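Local coordinates for ribosome-inactivating protein (Lychnis chalcedonica, PDB 2G5X) that belongs to the ribosome-inactivating proteins, a plant family named for its effect on ribosomes, and combines a mixed beta-sheet with a largely helical second half, at residues Ala172-Ile177 with Asn201-Ile206; Glu208-Ser213 with Glu225-Leu230. All blocks are in the same frame, centred on the assembly; numbering follows the deposited sequence.

Contact 1: residues Ala172-Ile177 with Asn201-Ile206; sequences ARFKYI and NNWSKI
Arg173 sets its CG anti to the carbonyl carbon (chi1 -67°) and then runs extended to NE, which lays the chain across one face of the Trp203 indole. Trp203 supplies that face by turning its own CG anti to the backbone N (chi1 -180°), sending the ring out towards the arginine. The two side chains cross at about a right angle. Arg173 CD makes a CH-pi contact over the face, 3.8 Å from the centroid of the Trp203 six-membered ring. Farther along the chain, Arg173 NE lies 3.4 Å from Trp203 CZ3. The guanidinium follows as an off-centre cation-pi partner, its plane 47° from that of the indole. Arginine suits this place because its methylenes lie over the aromatic face while its two terminal nitrogens are engaged: NH1 in a salt bridge with Glu170, NH2 on the backbone oxygen of Asp67. Trp203 likewise spends its NE1 hydrogen on Leu230 O.

Phe174, at the break between helices 154-173 and 175-184, fills the apolar side. Its CZ meets Trp203 CB at 3.7 Å. Ile206 CD1 comes to the edge of the phenylalanine ring, 4.0 Å from Phe174 CE1. Glu170, Arg173 and Phe174 belong to the Glu-Ala-Ala-Arg-Phe signature of ribosome-inactivating proteins, here backed by the tryptophan opening helix 203-210.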
loop_
_atom_site.group_PDB
_atom_site.type_symbol
_atom_site.label_atom_id
_atom_site.label_comp_id
_atom_site.label_asym_id
_atom_site.label_seq_id
_atom_site.Cartn_x
_atom_site.Cartn_y
_atom_site.Cartn_z
ATOM N N ALA A 172 -5.269 -4.802 -2.273
ATOM C CA ALA A 172 -6.089 -4.127 -3.278
ATOM C C ALA A 172 -5.988 -4.876 -4.609
ATOM O O ALA A 172 -6.984 -5.066 -5.314
ATOM C CB ALA A 172 -5.622 -2.683 -3.452
ATOM N N ARG A 173 -4.778 -5.302 -4.947
ATOM C CA ARG A 173 -4.532 -6.027 -6.191
ATOM C C ARG A 173 -5.166 -7.415 -6.237
ATOM O O ARG A 173 -5.762 -7.799 -7.247
ATOM C CB ARG A 173 -3.027 -6.186 -6.413
ATOM C CG ARG A 173 -2.270 -4.896 -6.682
ATOM C CD ARG A 173 -0.778 -5.129 -6.505
ATOM N NE ARG A 173 0.031 -3.974 -6.885
ATOM C CZ ARG A 173 1.147 -3.614 -6.260
ATOM N NH1 ARG A 173 1.579 -4.314 -5.217
ATOM N NH2 ARG A 173 1.845 -2.570 -6.685
ATOM N N PHE A 174 -5.029 -8.158 -5.140
ATOM C CA PHE A 174 -5.524 -9.536 -5.051
ATOM C C PHE A 174 -6.660 -9.795 -4.067
ATOM O O PHE A 174 -6.473 -9.667 -2.857
ATOM C CB PHE A 174 -4.363 -10.462 -4.671
ATOM C CG PHE A 174 -3.251 -10.498 -5.679
ATOM C CD1 PHE A 174 -3.268 -11.427 -6.715
ATOM C CD2 PHE A 174 -2.187 -9.605 -5.594
ATOM C CE1 PHE A 174 -2.240 -11.467 -7.654
ATOM C CE2 PHE A 174 -1.152 -9.635 -6.528
ATOM C CZ PHE A 174 -1.179 -10.571 -7.562
ATOM N N LYS A 175 -7.825 -10.189 -4.582
ATOM C CA LYS A 175 -8.965 -10.496 -3.719
ATOM C C LYS A 175 -8.591 -11.626 -2.751
ATOM O O LYS A 175 -9.053 -11.659 -1.609
ATOM C CB LYS A 175 -10.180 -10.927 -4.552
ATOM C CG LYS A 175 -10.796 -9.823 -5.412
ATOM C CD LYS A 175 -11.445 -8.748 -4.557
ATOM C CE LYS A 175 -12.608 -9.313 -3.747
ATOM N NZ LYS A 175 -13.222 -8.284 -2.852
ATOM N N TYR A 176 -7.756 -12.549 -3.217
ATOM C CA TYR A 176 -7.315 -13.675 -2.396
ATOM C C TYR A 176 -6.560 -13.185 -1.158
ATOM O O TYR A 176 -6.720 -13.729 -0.068
ATOM C CB TYR A 176 -6.398 -14.595 -3.212
ATOM C CG TYR A 176 -6.010 -15.882 -2.507
ATOM C CD1 TYR A 176 -6.812 -17.019 -2.596
ATOM C CD2 TYR A 176 -4.844 -15.958 -1.744
ATOM C CE1 TYR A 176 -6.462 -18.206 -1.944
ATOM C CE2 TYR A 176 -4.487 -17.136 -1.086
ATOM C CZ TYR A 176 -5.299 -18.256 -1.192
ATOM O OH TYR A 176 -4.948 -19.425 -0.549
ATOM N N ILE A 177 -5.737 -12.156 -1.333
ATOM C CA ILE A 177 -4.957 -11.611 -0.229
ATOM C C ILE A 177 -5.844 -10.802 0.713
ATOM O O ILE A 177 -5.665 -10.840 1.926
ATOM C CB ILE A 177 -3.779 -10.769 -0.761
ATOM C CG1 ILE A 177 -2.843 -11.685 -1.561
ATOM C CG2 ILE A 177 -3.035 -10.105 0.391
ATOM C CD1 ILE A 177 -1.640 -10.998 -2.168
ATOM N N ASN A 201 4.123 -11.486 -6.989
ATOM C CA ASN A 201 5.085 -11.185 -8.043
ATOM C C ASN A 201 4.494 -11.328 -9.443
ATOM O O ASN A 201 4.961 -10.683 -10.384
ATOM C CB ASN A 201 6.312 -12.094 -7.930
ATOM C CG ASN A 201 7.139 -11.808 -6.691
ATOM O OD1 ASN A 201 6.990 -10.766 -6.056
ATOM N ND2 ASN A 201 8.033 -12.729 -6.355
ATOM N N ASN A 202 3.464 -12.165 -9.574
ATOM C CA ASN A 202 2.825 -12.412 -10.866
ATOM C C ASN A 202 1.607 -11.537 -11.182
ATOM O O ASN A 202 0.782 -11.904 -12.022
ATOM C CB ASN A 202 2.413 -13.888 -10.972
ATOM C CG ASN A 202 3.583 -14.803 -11.298
ATOM O OD1 ASN A 202 4.307 -15.262 -10.410
ATOM N ND2 ASN A 202 3.774 -15.066 -12.585
ATOM N N TRP A 203 1.493 -10.384 -10.531
ATOM C CA TRP A 203 0.355 -9.499 -10.778
ATOM C C TRP A 203 0.224 -9.126 -12.256
ATOM O O TRP A 203 -0.868 -9.181 -12.822
ATOM C CB TRP A 203 0.475 -8.228 -9.923
ATOM C CG TRP A 203 -0.660 -7.253 -10.106
ATOM C CD1 TRP A 203 -1.992 -7.549 -10.204
ATOM C CD2 TRP A 203 -0.563 -5.824 -10.174
ATOM N NE1 TRP A 203 -2.729 -6.394 -10.326
ATOM C CE2 TRP A 203 -1.876 -5.321 -10.310
ATOM C CE3 TRP A 203 0.508 -4.919 -10.130
ATOM C CZ2 TRP A 203 -2.148 -3.952 -10.403
ATOM C CZ3 TRP A 203 0.237 -3.556 -10.223
ATOM C CH2 TRP A 203 -1.083 -3.088 -10.357
ATOM N N SER A 204 1.336 -8.759 -12.885
ATOM C CA SER A 204 1.316 -8.372 -14.295
ATOM C C SER A 204 0.923 -9.512 -15.235
ATOM O O SER A 204 0.114 -9.323 -16.148
ATOM C CB SER A 204 2.685 -7.819 -14.708
ATOM O OG SER A 204 2.690 -7.459 -16.082
ATOM N N LYS A 205 1.488 -10.695 -15.016
ATOM C CA LYS A 205 1.182 -11.835 -15.876
ATOM C C LYS A 205 -0.277 -12.269 -15.798
ATOM O O LYS A 205 -0.865 -12.669 -16.803
ATOM C CB LYS A 205 2.110 -13.009 -15.552
ATOM C CG LYS A 205 3.550 -12.761 -15.991
ATOM C CD LYS A 205 4.451 -13.942 -15.691
ATOM C CE LYS A 205 5.875 -13.668 -16.158
ATOM N NZ LYS A 205 5.936 -13.436 -17.629
ATOM N N ILE A 206 -0.862 -12.183 -14.609
ATOM C CA ILE A 206 -2.261 -12.553 -14.427
ATOM C C ILE A 206 -3.129 -11.469 -15.055
ATOM O O ILE A 206 -4.110 -11.763 -15.741
ATOM C CB ILE A 206 -2.604 -12.697 -12.930
ATOM C CG1 ILE A 206 -1.822 -13.874 -12.339
ATOM C CG2 ILE A 206 -4.110 -12.901 -12.748
ATOM C CD1 ILE A 206 -1.851 -13.942 -10.819
#

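Contact 2: residues Glu208-Ser213 with Glu225-Leu230; sequences EQYHKS and EMKLGL
Tyr210 points its ring from helix 203-210 at the backbone of Met226 and the side chain of Leu228, joining the last helix of the ribosome-inactivating protein fold to its C-terminal tail. Segment 225-230 forms no regular strand or helix. From the helix side, Tyr210 makes all the side-chain contacts with it.

The ring is presented edge-on to the tail backbone. Met226 O lies in its plane, 3.1 Å from Tyr210 CE2, where the slightly positive rim of an aromatic ring suits a carbonyl oxygen. The hydroxyl reaches the same oxygen less well: Tyr210 OH stands 3.4 Å from Met226 O, a long, weak contact that may not be where the proton goes. An aromatic residue therefore fits through its ring edge, with the hydroxyl only a possible second link. Met226 itself starts towards the ring, but the root of its side chain rests on Ile206 while the sulfur end leads away.

Leu228 crosses the tyrosine obliquely. Its CG, anti to the carbonyl carbon (chi1 -56°), carries the branch to the ring, with Leu228 CD1 3.8 Å from Tyr210 CD2 and Leu228 CG 3.9 Å from Tyr210 CE2. A branched aliphatic residue is apt here, since it serves the tyrosine and the aliphatic Ile206 together.

After Tyr210 the chain turns through Lys212 and Ser213, whose N-H groups both bond to Gln209 O, and so reaches Cys214, tied by a disulfide to Cys32. Lys227 points its CB away from the tyrosine helix and is exposed, as befits a charged residue. The phenol oxygen lies against its backbone, Tyr210 OH 3.5 Å from Lys227 CA, with the side-chain CD farther off at 4.1 Å.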
loop_
_atom_site.group_PDB
_atom_site.type_symbol
_atom_site.label_atom_id
_atom_site.label_comp_id
_atom_site.label_asym_id
_atom_site.label_seq_id
_atom_site.Cartn_x
_atom_site.Cartn_y
_atom_site.Cartn_z
ATOM N N GLU A 208 -2.475 -9.585 -17.539
ATOM C CA GLU A 208 -2.433 -9.728 -18.995
ATOM C C GLU A 208 -3.534 -10.642 -19.517
ATOM O O GLU A 208 -4.187 -10.335 -20.519
ATOM C CB GLU A 208 -1.078 -10.283 -19.444
ATOM C CG GLU A 208 0.088 -9.331 -19.267
ATOM C CD GLU A 208 1.401 -9.910 -19.773
ATOM O OE1 GLU A 208 2.428 -9.202 -19.698
ATOM O OE2 GLU A 208 1.406 -11.069 -20.246
ATOM N N GLN A 209 -3.734 -11.766 -18.839
ATOM C CA GLN A 209 -4.745 -12.724 -19.254
ATOM C C GLN A 209 -6.164 -12.200 -19.086
ATOM O O GLN A 209 -7.032 -12.491 -19.910
ATOM C CB GLN A 209 -4.569 -14.039 -18.490
ATOM C CG GLN A 209 -3.265 -14.742 -18.823
ATOM C CD GLN A 209 -3.052 -14.869 -20.319
ATOM O OE1 GLN A 209 -3.877 -15.446 -21.027
ATOM N NE2 GLN A 209 -1.943 -14.324 -20.809
ATOM N N TYR A 210 -6.401 -11.431 -18.026
ATOM C CA TYR A 210 -7.727 -10.874 -17.794
ATOM C C TYR A 210 -8.160 -9.964 -18.937
ATOM O O TYR A 210 -9.353 -9.795 -19.182
ATOM C CB TYR A 210 -7.768 -10.108 -16.468
ATOM C CG TYR A 210 -8.358 -10.915 -15.333
ATOM C CD1 TYR A 210 -9.720 -11.218 -15.305
ATOM C CD2 TYR A 210 -7.555 -11.400 -14.303
ATOM C CE1 TYR A 210 -10.268 -11.986 -14.274
ATOM C CE2 TYR A 210 -8.090 -12.168 -13.272
ATOM C CZ TYR A 210 -9.446 -12.457 -13.264
ATOM O OH TYR A 210 -9.977 -13.221 -12.251
ATOM N N HIS A 211 -7.199 -9.376 -19.640
ATOM C CA HIS A 211 -7.544 -8.515 -20.762
ATOM C C HIS A 211 -7.996 -9.354 -21.960
ATOM O O HIS A 211 -8.603 -8.834 -22.899
ATOM C CB HIS A 211 -6.353 -7.635 -21.165
ATOM C CG HIS A 211 -6.193 -6.404 -20.323
ATOM N ND1 HIS A 211 -5.421 -6.372 -19.181
ATOM C CD2 HIS A 211 -6.698 -5.155 -20.469
ATOM C CE1 HIS A 211 -5.453 -5.156 -18.663
ATOM N NE2 HIS A 211 -6.221 -4.398 -19.426
ATOM N N LYS A 212 -7.714 -10.656 -21.919
ATOM C CA LYS A 212 -8.090 -11.553 -23.012
ATOM C C LYS A 212 -9.268 -12.473 -22.693
ATOM O O LYS A 212 -9.883 -13.041 -23.601
ATOM C CB LYS A 212 -6.890 -12.408 -23.430
ATOM C CG LYS A 212 -5.674 -11.609 -23.873
ATOM C CD LYS A 212 -4.601 -12.511 -24.471
ATOM C CE LYS A 212 -4.130 -13.566 -23.482
ATOM N NZ LYS A 212 -3.126 -14.494 -24.082
ATOM N N SER A 213 -9.576 -12.630 -21.409
ATOM C CA SER A 213 -10.684 -13.489 -20.987
ATOM C C SER A 213 -11.041 -13.234 -19.527
ATOM O O SER A 213 -10.168 -12.938 -18.713
ATOM C CB SER A 213 -10.307 -14.965 -21.169
ATOM O OG SER A 213 -11.331 -15.821 -20.685
ATOM N N GLU A 225 -6.958 -17.811 -6.572
ATOM C CA GLU A 225 -5.744 -17.052 -6.299
ATOM C C GLU A 225 -5.578 -15.937 -7.327
ATOM O O GLU A 225 -5.069 -14.858 -7.012
ATOM C CB GLU A 225 -4.520 -17.971 -6.339
ATOM C CG GLU A 225 -4.270 -18.722 -5.046
ATOM C CD GLU A 225 -3.205 -19.794 -5.186
ATOM O OE1 GLU A 225 -2.661 -20.220 -4.146
ATOM O OE2 GLU A 225 -2.921 -20.219 -6.329
ATOM N N MET A 226 -6.035 -16.196 -8.551
ATOM C CA MET A 226 -5.919 -15.230 -9.639
ATOM C C MET A 226 -7.030 -14.185 -9.715
ATOM O O MET A 226 -6.987 -13.304 -10.573
ATOM C CB MET A 226 -5.825 -15.962 -10.984
ATOM C CG MET A 226 -4.578 -16.820 -11.139
ATOM S SD MET A 226 -4.356 -17.431 -12.827
ATOM C CE MET A 226 -5.531 -18.780 -12.847
ATOM N N LYS A 227 -8.016 -14.271 -8.828
ATOM C CA LYS A 227 -9.122 -13.315 -8.827
ATOM C C LYS A 227 -8.605 -11.927 -8.438
ATOM O O LYS A 227 -8.432 -11.622 -7.255
ATOM C CB LYS A 227 -10.203 -13.761 -7.838
ATOM C CG LYS A 227 -11.623 -13.383 -8.236
ATOM C CD LYS A 227 -12.260 -14.473 -9.091
ATOM C CE LYS A 227 -13.564 -14.002 -9.718
ATOM N NZ LYS A 227 -14.202 -15.064 -10.546
ATOM N N LEU A 228 -8.368 -11.078 -9.431
ATOM C CA LEU A 228 -7.838 -9.744 -9.161
ATOM C C LEU A 228 -8.876 -8.693 -8.782
ATOM O O LEU A 228 -10.019 -8.734 -9.240
ATOM C CB LEU A 228 -7.035 -9.254 -10.367
ATOM C CG LEU A 228 -5.894 -10.177 -10.798
ATOM C CD1 LEU A 228 -5.150 -9.553 -11.964
ATOM C CD2 LEU A 228 -4.945 -10.421 -9.631
ATOM N N GLY A 229 -8.461 -7.763 -7.923
ATOM C CA GLY A 229 -9.326 -6.678 -7.498
ATOM C C GLY A 229 -8.955 -5.396 -8.226
ATOM O O GLY A 229 -9.693 -4.412 -8.196
ATOM N N LEU A 230 -7.797 -5.413 -8.881
ATOM C CA LEU A 230 -7.299 -4.271 -9.642
ATOM C C LEU A 230 -6.411 -4.823 -10.749
ATOM O O LEU A 230 -5.545 -5.660 -10.491
ATOM C CB LEU A 230 -6.475 -3.336 -8.739
ATOM C CG LEU A 230 -5.783 -2.140 -9.412
ATOM C CD1 LEU A 230 -6.831 -1.146 -9.902
ATOM C CD2 LEU A 230 -4.838 -1.455 -8.425
#

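Helix 203-210 serves both contacts, its first turn in contact 1 and its last in contact 2. Contact 1 lies nearer the middle of the chain, its centre about 13 Å from the chain centre against about 19 Å, and buries more surface; both are largely buried, but contact 2 includes the exposed Lys227. Their chemistry differs accordingly: a cation-pi pair and aromatic packing nearer the chain centre, a carbonyl meeting a tyrosine rim and aliphatic packing farther out. The tail 225-230 joins them directly. Gly229 N probably bonds to Arg173 O (2.8 Å). Leu228 packs against both Phe174 and Ile206, with Leu228 CD2 3.5 Å from Phe174 CE1 and Leu228 CD1 3.6 Å from Ile206 CG2.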